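Local coordinates for exotoxin 5 (Staphylococcus aureus subsp. aureus COL, PDB 3R2I), which is of unknown function but belongs to the staphylococcal superantigen-like exotoxins, which pair an OB-fold domain with a beta-grasp domain, at residues N165-N170 with E195-Y200; V180-L185 with K217-D222. All blocks are in the same frame, centred on the assembly; numbering follows the deposited sequence.

Both contacts lie in the C-terminal beta-grasp domain, where helix 182-197 packs across a five-stranded mixed sheet. From the N terminus, the chain first lays down 165-170 on strand 167-172, then passes through 180-185, where strand 179-181 gives way to the helix. Contact 1 closes its loop when 195-200, at the end of that helix, returns to 165-170. Contact 2 closes later, when 217-222 meets 180-185. The segments alternate, so the two loops cross instead of nesting. Together they tie the two ends of one helix to the two outermost strands of the sheet, with contact centres about 19 Å apart.

Contact 1. Residues N165-N170 with E195-Y200; sequences NGFSIN and EKYRLY
Phe167 and Ile169, alternate residues of strand 167-172, both turn toward Tyr197 in the last turn of helix 182-197, and the side chain of Tyr197 alone supplies the helix side of the contact. Apolar contacts join the two segments. Ile169 and Tyr197 approach from opposite directions, and the methyl Ile169 CD1 lies at the edge of the tyrosine ring, near its plane, 4.0 Å from Tyr197 CE2. Phe167 meets the same carbon: its CE2 stands 4.1 Å from Tyr197 CE2, the two side chains crossing at a slant. In Phe167 the CG sits between the backbone N and the carbonyl carbon (chi1 60°), a position that swings the ring over toward the helix.

The polar end of Tyr197 is held against the same isoleucine. Its OH comes within 3.3 Å of Ile169 CG2 and 3.6 Å of Ile169 CB, while its hydrogen bond goes to Glu171 OE1, further along the same strand. The phenol points from the helix at the strand, its ring beside hydrocarbon and its hydroxyl bonded to a carboxylate. Glu171 OE2 makes a long, weak ion pair with Lys196 NZ.

No hydrogen bond joins the two segments directly, and just 122 Å² is buried between them, as suits a surface contact. Just after Tyr197 the helix ends: Arg198 takes a positive phi (58°), and Tyr197 O is hydrogen-bonded to Thr203 OG1.

In the beta-grasp fold the contact joins the C-terminal end of the helix to an outermost strand of the sheet. Strand 155-160 lies next inward, paired through Phe167 with Lys160 and Ile169 with Val158, and Tyr197 also rests on Val158, bridging these two strands. Beyond the contact, Tyr200 turns to helix 57-68.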
ATOM      1  N   ASN A 165      26.918 -13.869   9.154  1.00 39.84           N
ATOM      2  CA  ASN A 165      25.825 -14.815   9.216  1.00 37.42           C
ATOM      3  C   ASN A 165      24.556 -14.108   8.782  1.00 35.13           C
ATOM      4  O   ASN A 165      24.092 -13.216   9.481  1.00 35.96           O
ATOM      5  CB  ASN A 165      25.636 -15.311  10.648  1.00 37.85           C
ATOM      6  CG  ASN A 165      26.789 -16.159  11.149  1.00 40.34           C
ATOM      7  OD1 ASN A 165      27.148 -17.200  10.558  1.00 40.17           O
ATOM      8  ND2 ASN A 165      27.337 -15.756  12.294  1.00 37.41           N
ATOM      9  N   GLY A 166      24.014 -14.473   7.621  1.00 32.43           N
ATOM     10  CA  GLY A 166      22.788 -13.867   7.132  1.00 28.94           C
ATOM     11  C   GLY A 166      21.773 -14.904   6.665  1.00 26.92           C
ATOM     12  O   GLY A 166      21.857 -16.097   6.997  1.00 27.49           O
ATOM     13  N   PHE A 167      20.789 -14.430   5.913  1.00 23.92           N
ATOM     14  CA  PHE A 167      19.772 -15.294   5.408  1.00 22.70           C
ATOM     15  C   PHE A 167      19.147 -14.717   4.211  1.00 21.64           C
ATOM     16  O   PHE A 167      19.225 -13.522   3.992  1.00 22.00           O
ATOM     17  CB  PHE A 167      18.709 -15.584   6.455  1.00 21.09           C
ATOM     18  CG  PHE A 167      17.978 -14.366   6.981  1.00 19.50           C
ATOM     19  CD1 PHE A 167      18.304 -13.831   8.206  1.00 19.00           C
ATOM     20  CD2 PHE A 167      16.880 -13.832   6.286  1.00 19.39           C
ATOM     21  CE1 PHE A 167      17.607 -12.733   8.719  1.00 21.92           C
ATOM     22  CE2 PHE A 167      16.194 -12.786   6.770  1.00 16.42           C
ATOM     23  CZ  PHE A 167      16.557 -12.209   8.009  1.00 20.62           C
ATOM     24  N   SER A 168      18.494 -15.587   3.462  1.00 21.63           N
ATOM     25  CA  SER A 168      17.758 -15.219   2.267  1.00 22.21           C
ATOM     26  C   SER A 168      16.545 -16.157   2.179  1.00 19.35           C
ATOM     27  O   SER A 168      16.709 -17.361   2.158  1.00 22.38           O
ATOM     28  CB  SER A 168      18.668 -15.333   1.039  1.00 23.55           C
ATOM     29  OG  SER A 168      17.920 -14.958  -0.098  1.00 29.99           O
ATOM     30  N   ILE A 169      15.335 -15.626   2.155  1.00 18.21           N
ATOM     31  CA  ILE A 169      14.123 -16.456   2.175  1.00 18.39           C
ATOM     32  C   ILE A 169      13.062 -15.983   1.183  1.00 19.55           C
ATOM     33  O   ILE A 169      12.716 -14.802   1.153  1.00 20.04           O
ATOM     34  CB  ILE A 169      13.495 -16.380   3.587  1.00 18.10           C
ATOM     35  CG1 ILE A 169      14.428 -17.009   4.631  1.00 18.90           C
ATOM     36  CG2 ILE A 169      12.093 -17.026   3.679  1.00 16.53           C
ATOM     37  CD1 ILE A 169      14.039 -16.655   6.038  1.00 18.22           C
ATOM     38  N   ASN A 170      12.553 -16.904   0.370  1.00 20.81           N
ATOM     39  CA  ASN A 170      11.477 -16.605  -0.568  1.00 20.92           C
ATOM     40  C   ASN A 170      10.135 -16.679   0.110  1.00 21.79           C
ATOM     41  O   ASN A 170       9.906 -17.529   0.984  1.00 22.95           O
ATOM     42  CB  ASN A 170      11.510 -17.580  -1.753  1.00 22.66           C
ATOM     43  CG  ASN A 170      12.499 -17.142  -2.816  1.00 19.95           C
ATOM     44  OD1 ASN A 170      12.251 -16.177  -3.507  1.00 26.67           O
ATOM     45  ND2 ASN A 170      13.599 -17.852  -2.957  1.00 23.36           N
ATOM     46  N   GLU A 195       4.731  -9.708  10.924  1.00 23.08           N
ATOM     47  CA  GLU A 195       4.288 -11.006  11.476  1.00 25.26           C
ATOM     48  C   GLU A 195       5.363 -12.091  11.417  1.00 24.92           C
ATOM     49  O   GLU A 195       5.583 -12.784  12.411  1.00 24.82           O
ATOM     50  CB  GLU A 195       3.057 -11.606  10.754  1.00 27.18           C
ATOM     51  CG  GLU A 195       1.900 -10.696  10.293  1.00 36.67           C
ATOM     52  CD  GLU A 195       0.954 -10.147  11.363  1.00 53.69           C
ATOM     53  OE1 GLU A 195       1.373  -9.920  12.562  1.00 56.01           O
ATOM     54  OE2 GLU A 195      -0.245  -9.934  10.948  1.00 55.88           O
ATOM     55  N   LYS A 196       6.055 -12.213  10.291  1.00 23.45           N
ATOM     56  CA  LYS A 196       7.042 -13.304  10.131  1.00 26.13           C
ATOM     57  C   LYS A 196       8.405 -12.928  10.619  1.00 24.90           C
ATOM     58  O   LYS A 196       9.095 -13.767  11.170  1.00 28.71           O
ATOM     59  CB  LYS A 196       7.225 -13.666   8.661  1.00 27.22           C
ATOM     60  CG  LYS A 196       5.945 -13.710   7.883  1.00 34.26           C
ATOM     61  CD  LYS A 196       5.313 -15.056   7.639  1.00 44.15           C
ATOM     62  CE  LYS A 196       5.960 -15.757   6.445  1.00 46.81           C
ATOM     63  NZ  LYS A 196       5.018 -16.777   5.877  1.00 50.68           N
ATOM     64  N   TYR A 197       8.805 -11.670  10.433  1.00 23.04           N
ATOM     65  CA  TYR A 197      10.156 -11.261  10.809  1.00 22.80           C
ATOM     66  C   TYR A 197      10.277 -10.345  12.015  1.00 22.46           C
ATOM     67  O   TYR A 197      11.378  -9.938  12.368  1.00 21.87           O
ATOM     68  CB  TYR A 197      10.842 -10.638   9.591  1.00 22.25           C
ATOM     69  CG  TYR A 197      10.915 -11.610   8.408  1.00 21.54           C
ATOM     70  CD1 TYR A 197       9.820 -11.797   7.573  1.00 21.66           C
ATOM     71  CD2 TYR A 197      12.067 -12.345   8.143  1.00 20.08           C
ATOM     72  CE1 TYR A 197       9.856 -12.692   6.521  1.00 20.16           C
ATOM     73  CE2 TYR A 197      12.115 -13.254   7.096  1.00 20.48           C
ATOM     74  CZ  TYR A 197      10.997 -13.423   6.284  1.00 22.84           C
ATOM     75  OH  TYR A 197      11.014 -14.328   5.231  1.00 16.56           O
ATOM     76  N   ARG A 198       9.150 -10.045  12.651  1.00 21.09           N
ATOM     77  CA  ARG A 198       9.101  -9.160  13.791  1.00 21.75           C
ATOM     78  C   ARG A 198       9.654  -7.749  13.556  1.00 21.28           C
ATOM     79  O   ARG A 198      10.249  -7.159  14.469  1.00 19.45           O
ATOM     80  CB  ARG A 198       9.732  -9.793  15.030  1.00 22.68           C
ATOM     81  CG  ARG A 198       9.024 -11.054  15.464  1.00 28.76           C
ATOM     82  CD  ARG A 198       9.572 -11.628  16.801  1.00 38.17           C
ATOM     83  NE  ARG A 198       9.305 -10.748  17.940  1.00 43.33           N
ATOM     84  CZ  ARG A 198       8.159 -10.727  18.629  1.00 49.70           C
ATOM     85  NH1 ARG A 198       7.157 -11.552  18.292  1.00 50.74           N
ATOM     86  NH2 ARG A 198       8.010  -9.885  19.665  1.00 48.01           N
ATOM     87  N   LEU A 199       9.448  -7.219  12.367  1.00 19.09           N
ATOM     88  CA  LEU A 199       9.743  -5.842  12.073  1.00 20.35           C
ATOM     89  C   LEU A 199       8.974  -4.949  13.004  1.00 20.71           C
ATOM     90  O   LEU A 199       7.829  -5.176  13.245  1.00 20.17           O
ATOM     91  CB  LEU A 199       9.433  -5.507  10.625  1.00 19.53           C
ATOM     92  CG  LEU A 199       9.688  -4.073  10.177  1.00 20.66           C
ATOM     93  CD1 LEU A 199      11.130  -3.728  10.298  1.00 19.15           C
ATOM     94  CD2 LEU A 199       9.210  -3.839   8.782  1.00 14.93           C
ATOM     95  N   TYR A 200       9.659  -3.959  13.538  1.00 22.28           N
ATOM     96  CA  TYR A 200       9.166  -3.053  14.558  1.00 24.45           C
ATOM     97  C   TYR A 200       8.821  -3.684  15.919  1.00 28.58           C
ATOM     98  O   TYR A 200       8.293  -3.037  16.766  1.00 30.09           O
ATOM     99  CB  TYR A 200       8.010  -2.202  14.055  1.00 23.38           C
ATOM    100  CG  TYR A 200       8.153  -1.664  12.677  1.00 20.51           C
ATOM    101  CD1 TYR A 200       9.296  -1.034  12.260  1.00 24.31           C
ATOM    102  CD2 TYR A 200       7.134  -1.763  11.795  1.00 21.28           C
ATOM    103  CE1 TYR A 200       9.407  -0.558  11.026  1.00 22.45           C
ATOM    104  CE2 TYR A 200       7.241  -1.287  10.571  1.00 23.18           C
ATOM    105  CZ  TYR A 200       8.380  -0.658  10.185  1.00 21.12           C
ATOM    106  OH  TYR A 200       8.473  -0.212   8.941  1.00 21.58           O
TER

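Contact 2. Residues V180-L185 with K217-D222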
ATOM      1  N   VAL A 180      -1.884  -1.910  -9.684  1.00 24.77           N
ATOM      2  CA  VAL A 180      -1.773  -1.922  -8.205  1.00 24.85           C
ATOM      3  C   VAL A 180      -1.065  -0.671  -7.750  1.00 24.19           C
ATOM      4  O   VAL A 180      -0.223  -0.125  -8.481  1.00 23.54           O
ATOM      5  CB  VAL A 180      -0.988  -3.179  -7.697  1.00 24.15           C
ATOM      6  CG1 VAL A 180       0.430  -3.168  -8.264  1.00 23.46           C
ATOM      7  CG2 VAL A 180      -0.944  -3.273  -6.148  1.00 22.94           C
ATOM      8  N   SER A 181      -1.398  -0.229  -6.527  1.00 22.95           N
ATOM      9  CA  SER A 181      -0.794   0.976  -5.972  1.00 21.50           C
ATOM     10  C   SER A 181       0.417   0.604  -5.166  1.00 20.05           C
ATOM     11  O   SER A 181       0.482  -0.478  -4.559  1.00 17.72           O
ATOM     12  CB  SER A 181      -1.755   1.742  -5.057  1.00 21.57           C
ATOM     13  OG  SER A 181      -2.148   0.962  -3.954  1.00 21.48           O
ATOM     14  N   LEU A 182       1.382   1.511  -5.161  1.00 19.13           N
ATOM     15  CA  LEU A 182       2.563   1.325  -4.353  1.00 19.07           C
ATOM     16  C   LEU A 182       2.118   1.205  -2.863  1.00 18.79           C
ATOM     17  O   LEU A 182       2.698   0.454  -2.091  1.00 19.50           O
ATOM     18  CB  LEU A 182       3.497   2.516  -4.566  1.00 19.68           C
ATOM     19  CG  LEU A 182       4.800   2.517  -3.778  1.00 18.72           C
ATOM     20  CD1 LEU A 182       5.703   1.310  -4.156  1.00 13.87           C
ATOM     21  CD2 LEU A 182       5.502   3.803  -4.061  1.00 13.10           C
ATOM     22  N   LYS A 183       1.065   1.937  -2.498  1.00 16.86           N
ATOM     23  CA  LYS A 183       0.509   1.926  -1.166  1.00 15.75           C
ATOM     24  C   LYS A 183       0.215   0.511  -0.785  1.00 16.63           C
ATOM     25  O   LYS A 183       0.488   0.095   0.317  1.00 15.59           O
ATOM     26  CB  LYS A 183      -0.848   2.686  -1.133  1.00 16.01           C
ATOM     27  CG  LYS A 183      -1.544   2.802   0.252  1.00 12.21           C
ATOM     28  CD  LYS A 183      -2.930   3.350   0.093  1.00 13.31           C
ATOM     29  CE  LYS A 183      -3.710   3.499   1.371  1.00 17.61           C
ATOM     30  NZ  LYS A 183      -3.060   4.431   2.373  1.00 21.01           N
ATOM     31  N   GLU A 184      -0.393  -0.232  -1.699  1.00 19.61           N
ATOM     32  CA  GLU A 184      -0.784  -1.616  -1.378  1.00 19.76           C
ATOM     33  C   GLU A 184       0.395  -2.526  -1.184  1.00 18.47           C
ATOM     34  O   GLU A 184       0.423  -3.352  -0.280  1.00 17.68           O
ATOM     35  CB  GLU A 184      -1.729  -2.157  -2.452  1.00 20.80           C
ATOM     36  CG  GLU A 184      -2.047  -3.660  -2.325  1.00 21.05           C
ATOM     37  CD  GLU A 184      -3.258  -4.081  -3.147  1.00 26.32           C
ATOM     38  OE1 GLU A 184      -3.988  -3.194  -3.686  1.00 28.77           O
ATOM     39  OE2 GLU A 184      -3.490  -5.313  -3.215  1.00 28.48           O
ATOM     40  N   LEU A 185       1.370  -2.410  -2.073  1.00 20.68           N
ATOM     41  CA  LEU A 185       2.558  -3.252  -1.986  1.00 19.91           C
ATOM     42  C   LEU A 185       3.299  -2.974  -0.684  1.00 18.88           C
ATOM     43  O   LEU A 185       3.662  -3.888   0.056  1.00 21.31           O
ATOM     44  CB  LEU A 185       3.454  -3.010  -3.175  1.00 20.09           C
ATOM     45  CG  LEU A 185       2.779  -3.336  -4.484  1.00 23.46           C
ATOM     46  CD1 LEU A 185       3.723  -3.039  -5.633  1.00 21.27           C
ATOM     47  CD2 LEU A 185       2.270  -4.795  -4.526  1.00 21.75           C
ATOM     48  N   LYS A 217      13.468  -0.093 -14.029  1.00 43.97           N
ATOM     49  CA  LYS A 217      13.202   0.995 -13.079  1.00 43.32           C
ATOM     50  C   LYS A 217      12.881   0.319 -11.743  1.00 39.46           C
ATOM     51  O   LYS A 217      12.622  -0.876 -11.694  1.00 36.78           O
ATOM     52  CB  LYS A 217      11.981   1.841 -13.459  1.00 43.64           C
ATOM     53  CG  LYS A 217      12.183   2.762 -14.640  1.00 52.09           C
ATOM     54  CD  LYS A 217      10.944   3.669 -14.837  1.00 55.91           C
ATOM     55  CE  LYS A 217      11.228   4.790 -15.813  1.00 58.70           C
ATOM     56  NZ  LYS A 217      11.726   4.223 -17.084  1.00 62.31           N
ATOM     57  N   LYS A 218      12.879   1.080 -10.661  1.00 38.16           N
ATOM     58  CA  LYS A 218      12.538   0.493  -9.375  1.00 36.99           C
ATOM     59  C   LYS A 218      11.917   1.468  -8.399  1.00 34.82           C
ATOM     60  O   LYS A 218      12.049   2.672  -8.561  1.00 36.00           O
ATOM     61  CB  LYS A 218      13.767  -0.145  -8.754  1.00 37.84           C
ATOM     62  CG  LYS A 218      14.909   0.781  -8.549  1.00 42.36           C
ATOM     63  CD  LYS A 218      16.086  -0.027  -8.054  1.00 49.86           C
ATOM     64  CE  LYS A 218      17.289   0.854  -7.705  1.00 54.72           C
ATOM     65  NZ  LYS A 218      18.287   0.065  -6.887  1.00 57.13           N
ATOM     66  N   HIS A 219      11.227   0.925  -7.402  1.00 31.28           N
ATOM     67  CA  HIS A 219      10.623   1.719  -6.360  1.00 30.03           C
ATOM     68  C   HIS A 219      11.260   1.283  -5.053  1.00 29.68           C
ATOM     69  O   HIS A 219      11.177   0.109  -4.683  1.00 30.08           O
ATOM     70  CB  HIS A 219       9.113   1.474  -6.291  1.00 29.36           C
ATOM     71  CG  HIS A 219       8.401   1.702  -7.588  1.00 30.37           C
ATOM     72  ND1 HIS A 219       7.949   2.943  -7.979  1.00 35.95           N
ATOM     73  CD2 HIS A 219       8.065   0.849  -8.588  1.00 32.59           C
ATOM     74  CE1 HIS A 219       7.374   2.850  -9.170  1.00 36.21           C
ATOM     75  NE2 HIS A 219       7.430   1.589  -9.563  1.00 35.16           N
ATOM     76  N   GLU A 220      11.921   2.211  -4.376  1.00 29.00           N
ATOM     77  CA  GLU A 220      12.548   1.956  -3.085  1.00 29.13           C
ATOM     78  C   GLU A 220      11.782   2.587  -1.915  1.00 25.53           C
ATOM     79  O   GLU A 220      11.495   3.781  -1.910  1.00 25.25           O
ATOM     80  CB  GLU A 220      13.972   2.505  -3.021  1.00 30.00           C
ATOM     81  CG  GLU A 220      14.948   1.797  -3.943  1.00 39.43           C
ATOM     82  CD  GLU A 220      16.400   2.155  -3.641  1.00 44.73           C
ATOM     83  OE1 GLU A 220      16.745   2.443  -2.445  1.00 45.30           O
ATOM     84  OE2 GLU A 220      17.176   2.115  -4.616  1.00 52.59           O
ATOM     85  N   ILE A 221      11.588   1.784  -0.883  1.00 22.75           N
ATOM     86  CA  ILE A 221      10.867   2.178   0.301  1.00 21.16           C
ATOM     87  C   ILE A 221      11.757   1.943   1.511  1.00 21.46           C
ATOM     88  O   ILE A 221      12.252   0.827   1.715  1.00 22.26           O
ATOM     89  CB  ILE A 221       9.625   1.321   0.456  1.00 19.30           C
ATOM     90  CG1 ILE A 221       8.680   1.501  -0.752  1.00 19.16           C
ATOM     91  CG2 ILE A 221       8.882   1.689   1.780  1.00 20.90           C
ATOM     92  CD1 ILE A 221       7.550   0.477  -0.822  1.00 15.05           C
ATOM     93  N   ASP A 222      11.963   2.985   2.305  1.00 20.95           N
ATOM     94  CA  ASP A 222      12.793   2.902   3.504  1.00 22.50           C
ATOM     95  C   ASP A 222      11.896   2.431   4.659  1.00 22.46           C
ATOM     96  O   ASP A 222      10.903   3.094   4.984  1.00 24.54           O
ATOM     97  CB  ASP A 222      13.405   4.278   3.720  1.00 24.47           C
ATOM     98  CG  ASP A 222      14.198   4.405   4.996  1.00 28.88           C
ATOM     99  OD1 ASP A 222      14.285   3.450   5.795  1.00 31.54           O
ATOM    100  OD2 ASP A 222      14.719   5.519   5.204  1.00 30.41           O
TER
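Beside Leu182, which reaches across to His219 and Ile221, Ser181 OG accepts a hydrogen bond from Glu184 N at 3.1 Å (N-H...O angle 145°). This is the N-cap of helix 182-197, the helix that lies over the sheet of the beta-grasp domain. Ser181 O also receives Leu185 N at 3.3 Å, so the first turn is held by both the side chain and the backbone of the capping serine. Glu184 in turn forms salt bridges with Lys177 and Lys188.

Across the contact the packing is through carbon atoms, with Leu182 and Ile221 buried and His219 partly exposed. Leu182 makes the close contacts from the helix side, its CG swung away from the backbone N (chi1 179°) so that the branch extends to strand 218-222. There His219 and Ile221 point toward the helix, while Glu220 between them points away; its OE1 forms a salt bridge with Arg208, and OE2 one with Lys218 NZ, whose hydrogen bond is weak. Ile221 also touches Asp186 and Arg190, and Leu182 touches Ile211 and Met236, which draws the neighbouring strands into the same core. A single methyl, Leu182 CD1, makes both close approaches: 3.9 Å to Ile221 CD1 and 4.0 Å to His219 CB.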